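Local structure of carnitinyl-CoA dehydratase (Mycobacterium avium, 3R0O) at residues A[53-58]-A[104-109]; A[61-66]-A[108-113]. The protein probably catalyses the reversible dehydration of carnitinyl-CoA as a lyase of the crotonase family. All coordinates share one frame; numbering follows the deposited sequence.

Interaction 1: A[53-58]-A[104-109]. With EDO (1,2-ethanediol), chain D.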
loop_
_atom_site.group_PDB
_atom_site.type_symbol
_atom_site.label_atom_id
_atom_site.label_comp_id
_atom_site.label_asym_id
_atom_site.label_seq_id
_atom_site.Cartn_x
_atom_site.Cartn_y
_atom_site.Cartn_z
ATOM N N GLU A 53 0.944 30.996 -4.973
ATOM C CA GLU A 53 0.324 32.034 -4.156
ATOM C C GLU A 53 -0.318 31.410 -2.886
ATOM O O GLU A 53 -0.133 31.933 -1.789
ATOM C CB GLU A 53 -0.681 32.817 -5.008
ATOM C CG GLU A 53 -1.484 33.913 -4.265
ATOM C CD GLU A 53 -0.599 34.999 -3.623
ATOM O OE1 GLU A 53 0.451 35.353 -4.223
ATOM O OE2 GLU A 53 -0.966 35.504 -2.526
ATOM N N ALA A 54 -1.039 30.291 -3.036
ATOM C CA ALA A 54 -1.587 29.573 -1.861
ATOM C C ALA A 54 -0.484 29.150 -0.897
ATOM O O ALA A 54 -0.643 29.269 0.319
ATOM C CB ALA A 54 -2.394 28.363 -2.285
ATOM N N GLN A 55 0.629 28.661 -1.448
ATOM C CA GLN A 55 1.784 28.287 -0.662
ATOM C C GLN A 55 2.303 29.482 0.140
ATOM O O GLN A 55 2.528 29.367 1.342
ATOM C CB GLN A 55 2.892 27.704 -1.544
ATOM C CG GLN A 55 4.275 27.525 -0.847
ATOM C CD GLN A 55 4.291 26.441 0.257
ATOM O OE1 GLN A 55 3.414 25.585 0.330
ATOM N NE2 GLN A 55 5.307 26.487 1.114
ATOM N N ARG A 56 2.466 30.621 -0.535
ATOM C CA ARG A 56 3.099 31.793 0.045
ATOM C C ARG A 56 2.218 32.542 1.047
ATOM O O ARG A 56 2.728 33.179 1.959
ATOM C CB ARG A 56 3.524 32.759 -1.067
ATOM N N ASP A 57 0.905 32.511 0.851
ATOM C CA ASP A 57 0.013 33.303 1.696
ATOM C C ASP A 57 -0.281 32.551 3.014
ATOM O O ASP A 57 -0.959 31.503 2.985
ATOM C CB ASP A 57 -1.265 33.641 0.917
ATOM C CG ASP A 57 -2.224 34.532 1.687
ATOM O OD1 ASP A 57 -2.142 34.622 2.923
ATOM O OD2 ASP A 57 -3.096 35.125 1.045
ATOM N N PRO A 58 0.233 33.069 4.167
ATOM C CA PRO A 58 0.048 32.370 5.459
ATOM C C PRO A 58 -1.424 32.174 5.866
ATOM O O PRO A 58 -1.710 31.255 6.647
ATOM C CB PRO A 58 0.780 33.269 6.480
ATOM C CG PRO A 58 0.985 34.584 5.804
ATOM C CD PRO A 58 1.055 34.291 4.320
ATOM N N HIS A 104 4.192 19.736 -8.145
ATOM C CA HIS A 104 4.228 21.076 -7.562
ATOM C C HIS A 104 3.770 20.919 -6.114
ATOM O O HIS A 104 2.648 21.272 -5.756
ATOM C CB HIS A 104 3.320 22.019 -8.386
ATOM C CG HIS A 104 3.412 23.474 -8.006
ATOM N ND1 HIS A 104 2.823 24.470 -8.759
ATOM C CD2 HIS A 104 4.015 24.105 -6.966
ATOM C CE1 HIS A 104 3.062 25.649 -8.209
ATOM N NE2 HIS A 104 3.769 25.455 -7.112
ATOM N N PHE A 105 4.639 20.345 -5.277
ATOM C CA PHE A 105 4.271 20.139 -3.866
ATOM C C PHE A 105 4.097 21.483 -3.117
ATOM O O PHE A 105 4.910 22.380 -3.285
ATOM C CB PHE A 105 5.304 19.241 -3.160
ATOM C CG PHE A 105 4.952 18.911 -1.726
ATOM C CD1 PHE A 105 4.285 17.734 -1.413
ATOM C CD2 PHE A 105 5.295 19.781 -0.698
ATOM C CE1 PHE A 105 3.963 17.426 -0.095
ATOM C CE2 PHE A 105 4.966 19.484 0.619
ATOM C CZ PHE A 105 4.320 18.305 0.923
ATOM N N ILE A 106 3.020 21.623 -2.329
ATOM C CA ILE A 106 2.878 22.766 -1.413
ATOM C C ILE A 106 2.483 22.275 -0.018
ATOM O O ILE A 106 1.963 21.168 0.133
ATOM C CB ILE A 106 1.853 23.810 -1.918
ATOM C CG1 ILE A 106 0.428 23.237 -2.000
ATOM C CG2 ILE A 106 2.259 24.339 -3.297
ATOM C CD1 ILE A 106 -0.677 24.318 -2.117
ATOM N N ASP A 107 2.701 23.108 0.999
ATOM C CA ASP A 107 2.410 22.734 2.383
ATOM C C ASP A 107 0.922 22.597 2.682
ATOM O O ASP A 107 0.533 21.834 3.557
ATOM C CB ASP A 107 3.007 23.764 3.339
ATOM C CG ASP A 107 4.529 23.762 3.335
ATOM O OD1 ASP A 107 5.154 22.684 3.225
ATOM O OD2 ASP A 107 5.096 24.850 3.470
ATOM N N LYS A 108 0.102 23.354 1.953
ATOM C CA LYS A 108 -1.337 23.436 2.196
ATOM C C LYS A 108 -2.054 22.201 1.630
ATOM O O LYS A 108 -1.715 21.725 0.551
ATOM C CB LYS A 108 -1.904 24.720 1.565
ATOM C CG LYS A 108 -1.026 25.974 1.738
ATOM C CD LYS A 108 -0.740 26.292 3.221
ATOM C CE LYS A 108 0.390 27.358 3.347
ATOM N NZ LYS A 108 -0.126 28.712 3.071
ATOM N N PRO A 109 -3.026 21.644 2.380
ATOM C CA PRO A 109 -3.759 20.477 1.857
ATOM C C PRO A 109 -4.572 20.820 0.615
ATOM O O PRO A 109 -5.137 21.919 0.506
ATOM C CB PRO A 109 -4.704 20.107 3.010
ATOM C CG PRO A 109 -4.057 20.580 4.172
ATOM C CD PRO A 109 -3.388 21.906 3.783
HETATM C C1 EDO D . -0.622 20.141 -5.992
HETATM O O1 EDO D . -0.024 20.776 -4.857
HETATM C C2 EDO D . -0.954 18.690 -5.669
HETATM O O2 EDO D . -1.472 18.603 -4.330
HETATM O O HOH W 1 2.052 30.086 4.262
#
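K108 lays its ammonium group over the carbonyl end of helix 41-56, while Q55 reaches from the same helix end to the backbone and carboxylate of D107. K108 NZ donates to A54 O (2.9 Å), lying in that carbonyl's plane, and makes a weak bond to Q55 O (3.2 Å). A bend at chi4 (78°) turns NZ back to the carbonyls, where the positive charge probably suits the negative end of the helix dipole. The tightly packed part is Q55 sliding past I106 in the opposite direction: Q55 CB lies 3.8 Å from I106 CG2, and Q55 OE1 comes to 3.3 Å from I106 CB. A54 CB on I106 CD1 is a looser apolar addition. The Q55 amide is gripped at both ends: its OE1 accepts D107 N (2.7 Å) in a nearly straight bond of 168°, and its NE2 gives a hydrogen to D107 OD2 (2.9 Å). The second bond lies near the amide plane but meets the carboxylate from above, the two flat groups being turned 58° apart. Toward the exposed P58 the contact is more open, and a water bridges K108 NZ (2.8 Å) and Q55 O (3.0 Å). D107 OD1 is salt-bridged to R222, and K108 NZ also bonds V60 O. The loop before strand 110-114 is thus held between helix 41-56 and helix 214-225, with strand 62-67 against its apolar side.

Interaction 2: A[61-66]-A[108-113]. With EDO (1,2-ethanediol), chain D.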
loop_
_atom_site.group_PDB
_atom_site.type_symbol
_atom_site.label_atom_id
_atom_site.label_comp_id
_atom_site.label_asym_id
_atom_site.label_seq_id
_atom_site.Cartn_x
_atom_site.Cartn_y
_atom_site.Cartn_z
ATOM N N TRP A 61 -5.207 28.227 4.208
ATOM C CA TRP A 61 -4.927 27.000 4.958
ATOM C C TRP A 61 -5.290 25.707 4.236
ATOM O O TRP A 61 -4.964 24.624 4.711
ATOM C CB TRP A 61 -5.564 27.035 6.358
ATOM C CG TRP A 61 -5.087 28.183 7.257
ATOM C CD1 TRP A 61 -4.080 29.082 6.998
ATOM C CD2 TRP A 61 -5.579 28.498 8.565
ATOM N NE1 TRP A 61 -3.944 29.958 8.066
ATOM C CE2 TRP A 61 -4.848 29.617 9.036
ATOM C CE3 TRP A 61 -6.570 27.947 9.383
ATOM C CZ2 TRP A 61 -5.088 30.199 10.287
ATOM C CZ3 TRP A 61 -6.806 28.519 10.634
ATOM C CH2 TRP A 61 -6.066 29.631 11.072
ATOM N N ALA A 62 -5.954 25.826 3.089
ATOM C CA ALA A 62 -6.325 24.678 2.254
ATOM C C ALA A 62 -6.675 25.152 0.860
ATOM O O ALA A 62 -7.020 26.309 0.664
ATOM C CB ALA A 62 -7.478 23.905 2.841
ATOM N N VAL A 63 -6.558 24.240 -0.104
ATOM C CA VAL A 63 -6.830 24.514 -1.502
ATOM C C VAL A 63 -7.832 23.495 -2.033
ATOM O O VAL A 63 -7.773 22.296 -1.686
ATOM C CB VAL A 63 -5.522 24.487 -2.353
ATOM C CG1 VAL A 63 -5.803 24.552 -3.842
ATOM C CG2 VAL A 63 -4.583 25.615 -1.937
ATOM N N VAL A 64 -8.766 23.981 -2.855
ATOM C CA VAL A 64 -9.685 23.132 -3.589
ATOM C C VAL A 64 -9.534 23.437 -5.068
ATOM O O VAL A 64 -9.504 24.608 -5.467
ATOM C CB VAL A 64 -11.158 23.359 -3.133
ATOM C CG1 VAL A 64 -12.151 22.562 -4.022
ATOM C CG2 VAL A 64 -11.338 23.004 -1.623
ATOM N N ILE A 65 -9.391 22.389 -5.879
ATOM C CA ILE A 65 -9.406 22.542 -7.335
ATOM C C ILE A 65 -10.619 21.808 -7.931
ATOM O O ILE A 65 -10.936 20.689 -7.524
ATOM C CB ILE A 65 -8.061 22.052 -7.980
ATOM C CG1 ILE A 65 -7.989 22.438 -9.463
ATOM C CG2 ILE A 65 -7.859 20.547 -7.784
ATOM C CD1 ILE A 65 -6.527 22.469 -10.043
ATOM N N THR A 66 -11.299 22.438 -8.885
ATOM C CA THR A 66 -12.475 21.851 -9.509
ATOM C C THR A 66 -12.563 22.283 -10.984
ATOM O O THR A 66 -11.777 23.130 -11.433
ATOM C CB THR A 66 -13.762 22.252 -8.702
ATOM O OG1 THR A 66 -14.843 21.336 -8.971
ATOM C CG2 THR A 66 -14.189 23.710 -9.006
ATOM N N LYS A 108 0.102 23.354 1.953
ATOM C CA LYS A 108 -1.337 23.436 2.196
ATOM C C LYS A 108 -2.054 22.201 1.630
ATOM O O LYS A 108 -1.715 21.725 0.551
ATOM C CB LYS A 108 -1.904 24.720 1.565
ATOM C CG LYS A 108 -1.026 25.974 1.738
ATOM C CD LYS A 108 -0.740 26.292 3.221
ATOM C CE LYS A 108 0.390 27.358 3.347
ATOM N NZ LYS A 108 -0.126 28.712 3.071
ATOM N N PRO A 109 -3.026 21.644 2.380
ATOM C CA PRO A 109 -3.759 20.477 1.857
ATOM C C PRO A 109 -4.572 20.820 0.615
ATOM O O PRO A 109 -5.137 21.919 0.506
ATOM C CB PRO A 109 -4.704 20.107 3.010
ATOM C CG PRO A 109 -4.057 20.580 4.172
ATOM C CD PRO A 109 -3.388 21.906 3.783
ATOM N N THR A 110 -4.587 19.902 -0.338
ATOM C CA THR A 110 -5.289 20.144 -1.584
ATOM C C THR A 110 -6.403 19.120 -1.695
ATOM O O THR A 110 -6.214 17.947 -1.367
ATOM C CB THR A 110 -4.356 20.015 -2.785
ATOM O OG1 THR A 110 -3.697 18.738 -2.735
ATOM C CG2 THR A 110 -3.280 21.158 -2.792
ATOM N N ILE A 111 -7.559 19.572 -2.157
ATOM C CA ILE A 111 -8.723 18.708 -2.309
ATOM C C ILE A 111 -9.199 18.797 -3.750
ATOM O O ILE A 111 -9.551 19.891 -4.213
ATOM C CB ILE A 111 -9.868 19.156 -1.371
ATOM C CG1 ILE A 111 -9.441 19.025 0.101
ATOM C CG2 ILE A 111 -11.157 18.317 -1.609
ATOM C CD1 ILE A 111 -10.353 19.836 1.060
ATOM N N ALA A 112 -9.199 17.679 -4.481
ATOM C CA ALA A 112 -9.814 17.713 -5.813
ATOM C C ALA A 112 -11.326 17.510 -5.669
ATOM O O ALA A 112 -11.788 16.499 -5.116
ATOM C CB ALA A 112 -9.194 16.653 -6.756
ATOM N N ALA A 113 -12.094 18.484 -6.166
ATOM C CA ALA A 113 -13.538 18.403 -6.162
ATOM C C ALA A 113 -13.932 17.999 -7.572
ATOM O O ALA A 113 -14.045 18.846 -8.472
ATOM C CB ALA A 113 -14.138 19.753 -5.764
HETATM C C1 EDO D . -0.622 20.141 -5.992
HETATM O O1 EDO D . -0.024 20.776 -4.857
HETATM C C2 EDO D . -0.954 18.690 -5.669
HETATM O O2 EDO D . -1.472 18.603 -4.330
#
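V63, I111 and A113 hold the greatest share of the buried surface where strands 62-67 and 110-114 run side by side; the axes of strand segments 62-66 and 110-113 approach to 4.6 Å, 23° from parallel. V63 is flanked in register by T110, and its backbone bonds straddle that residue: V63 N donates to P109 O (2.8 Å), nearly in line with the carbonyl, and V63 O accepts I111 N (2.8 Å). Its CB rests 4.0 Å from T110 CG2. I111 carries the pattern onward, its carbonyl receiving I65 N (3.0 Å), while I111 CB lies beside V64 CG2. At A113 the backbone N bonds I65 O, and CB tucks against V64 CG1 (3.9 Å). T66 adds a side-chain bond: with OG1 anti to the backbone N (chi1 -159°), its hydroxyl swings over to donate to A113 O (2.7 Å). V64, T66, I111 and A113 share one face of the sheet, where helix 198-210 packs on T66 and I111. V63, I65, T110 and A112 share the other, and there T110 OG1 is hydrogen-bonded to O2 of a bound ethanediol (2.7 Å). Strand 25-30 binds the far edge of 62-66 through backbone bonds to A62, V64 and T66. Both strands are thus interior members of the mixed sheet of the crotonase fold. In relatives of this family, the oxyanion hole for the thioester carbonyl is formed by peptide N-H groups beyond the ends of two such strands; here these would probably lie between strand 62-67 and helix 79-83 and at the start of helix 121-128.

In the fold
Interactions 1 and 2 share K108 and P109, the two residues that lead from the loop into strand 110-114, and their centres lie about 10 Å apart. They also meet through the core: V63 CG2 packs 3.5 Å from A54 CB and 4.1 Å from I106 CD1. A single 1,2-ethanediol, probably from the crystallisation liquor, joins them again, its O1 donating to H104 O and its O2 bonded to T110 OG1. The centre of interaction 1 lies about 17 Å from the chain centre, that of interaction 2 about 12 Å. Interaction 2 carries the two strands whose C-terminal ends probably lead to the oxyanion-hole peptides; interaction 1 sits at the other end of strand 110-114.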